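Putative methyl-accepting chemotaxis signal transduction protein (Campylobacter jejuni, PDB 6W3Y) probably senses small molecules such as amino acids, with alanine bound in its sensor region, and relays the signal for chemotaxis. Local coordinates at residues S38-L43 with L157-P162. Residues are numbered along the deposited sequence; the frame is centred on the assembly and turned at random. Where two conformers were deposited one is given.
With ALA (alanine), chain C.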
# COMPACT_ATOMS: atom_id res chain seq x y z
N SER A 38 -11.99 2.28 -2.08
CA SER A 38 -13.28 2.55 -2.72
C SER A 38 -13.75 1.34 -3.52
O SER A 38 -14.94 0.96 -3.50
CB SER A 38 -13.22 3.81 -3.58
OG SER A 38 -12.99 4.96 -2.77
N PHE A 39 -12.84 0.77 -4.30
CA PHE A 39 -13.13 -0.40 -5.11
C PHE A 39 -13.66 -1.54 -4.23
O PHE A 39 -14.67 -2.19 -4.57
CB PHE A 39 -11.83 -0.80 -5.83
CG PHE A 39 -11.86 -2.11 -6.54
CD1 PHE A 39 -11.44 -3.27 -5.89
CD2 PHE A 39 -12.21 -2.20 -7.87
CE1 PHE A 39 -11.45 -4.48 -6.55
CE2 PHE A 39 -12.18 -3.41 -8.55
CZ PHE A 39 -11.74 -4.55 -7.88
N THR A 40 -12.95 -1.80 -3.14
CA THR A 40 -13.31 -2.89 -2.24
C THR A 40 -14.70 -2.67 -1.65
O THR A 40 -15.52 -3.60 -1.53
CB THR A 40 -12.23 -3.05 -1.17
OG1 THR A 40 -10.98 -3.34 -1.79
CG2 THR A 40 -12.56 -4.14 -0.19
N ARG A 41 -14.98 -1.44 -1.26
CA ARG A 41 -16.27 -1.06 -0.73
C ARG A 41 -17.41 -1.25 -1.74
O ARG A 41 -18.50 -1.74 -1.39
CB ARG A 41 -16.21 0.38 -0.22
CG ARG A 41 -17.53 0.93 0.26
CD ARG A 41 -17.30 2.02 1.30
NE ARG A 41 -16.93 1.45 2.59
CZ ARG A 41 -15.73 1.57 3.18
NH1 ARG A 41 -14.78 2.37 2.70
NH2 ARG A 41 -15.49 0.87 4.29
N ALA A 42 -17.15 -0.89 -2.99
CA ALA A 42 -18.15 -1.08 -4.03
C ALA A 42 -18.45 -2.56 -4.24
O ALA A 42 -19.61 -2.95 -4.40
CB ALA A 42 -17.71 -0.43 -5.35
N LEU A 43 -17.41 -3.38 -4.21
CA LEU A 43 -17.57 -4.81 -4.40
C LEU A 43 -18.35 -5.42 -3.22
O LEU A 43 -19.28 -6.24 -3.44
CB LEU A 43 -16.19 -5.44 -4.55
CG LEU A 43 -16.13 -6.95 -4.79
CD1 LEU A 43 -17.09 -7.42 -5.85
CD2 LEU A 43 -14.72 -7.33 -5.21
N LEU A 157 -14.21 -10.69 2.02
CA LEU A 157 -13.75 -10.33 0.69
C LEU A 157 -12.26 -10.01 0.79
O LEU A 157 -11.84 -9.30 1.69
CB LEU A 157 -14.55 -9.09 0.25
CG LEU A 157 -14.15 -8.45 -1.07
CD1 LEU A 157 -14.44 -9.39 -2.22
CD2 LEU A 157 -14.91 -7.15 -1.25
N GLY A 158 -11.50 -10.45 -0.21
CA GLY A 158 -10.11 -10.01 -0.35
C GLY A 158 -9.81 -9.57 -1.77
O GLY A 158 -10.31 -10.14 -2.74
N VAL A 159 -8.98 -8.52 -1.86
CA VAL A 159 -8.52 -7.94 -3.12
C VAL A 159 -7.00 -7.83 -3.04
O VAL A 159 -6.48 -7.15 -2.16
CB VAL A 159 -9.15 -6.56 -3.36
CG1 VAL A 159 -8.55 -5.95 -4.62
CG2 VAL A 159 -10.66 -6.63 -3.43
N ASP A 160 -6.29 -8.51 -3.95
CA ASP A 160 -4.83 -8.48 -3.94
C ASP A 160 -4.33 -7.61 -5.10
O ASP A 160 -4.62 -7.86 -6.27
CB ASP A 160 -4.22 -9.89 -4.19
CG ASP A 160 -4.48 -10.88 -3.07
OD1 ASP A 160 -4.92 -10.47 -1.98
OD2 ASP A 160 -4.20 -12.08 -3.33
N ILE A 161 -3.58 -6.57 -4.73
CA ILE A 161 -2.96 -5.67 -5.68
C ILE A 161 -1.43 -5.88 -5.59
O ILE A 161 -0.89 -5.84 -4.49
CB ILE A 161 -3.30 -4.20 -5.36
CG1 ILE A 161 -4.80 -3.98 -5.25
CG2 ILE A 161 -2.66 -3.29 -6.42
CD1 ILE A 161 -5.59 -4.27 -6.49
N PRO A 162 -0.73 -6.07 -6.73
CA PRO A 162 0.72 -6.22 -6.63
C PRO A 162 1.34 -5.05 -5.90
O PRO A 162 1.11 -3.88 -6.25
CB PRO A 162 1.17 -6.29 -8.09
CG PRO A 162 -0.03 -6.87 -8.80
CD PRO A 162 -1.20 -6.21 -8.12
N ALA C . -3.38 -13.74 -1.26
CA ALA C . -4.24 -14.60 -0.40
C ALA C . -3.35 -15.51 0.41
O ALA C . -2.14 -15.61 0.12
CB ALA C . -5.16 -15.43 -1.25
OXT ALA C . -3.90 -16.07 1.40
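Leu43 meets Leu157 in one half of the apolar part of this helix-on-sheet contact, their side chains crossing at a slant with CD2 of Leu43 3.6 Å from CD1 of Leu157. The other methyl of Leu157, CD2, fits against the helix backbone, 3.6 Å from the carbonyl O of Thr40. Phe39 and Val159 make the second apolar pair: with chi1 of Val159 at 175°, both its methyls reach the ring. CG1 of Val159 lies 3.8 Å from CE1 of Phe39. Its CG2 lies off the ring's edge, in the ring plane, 3.9 Å from the same CE1. The Phe39 ring also packs edge-to-face with Tyr72 of helix 58-76. Such packing illustrates the PDC (Cache) sensor design, in which a long N-terminal helix, here 4-48, lies against one side of an antiparallel sheet; the axes of 38-43 and 157-162 run nearer antiparallel than perpendicular, 147° between their N-to-C directions. Among the polar groups, Thr40 OG1 sits 3.7 Å from Val159 CG2 yet is hydrogen-bonded to the carbonyl O of Asn36, one turn back. Asp160, its side chain across the strand, accepts a hydrogen bond through OD2 from the amino N of bound alanine at 2.8 Å; Asn80 also bonds OD2, whereas Tyr82 and Thr142 hold OD1 and so help fix the carboxylate.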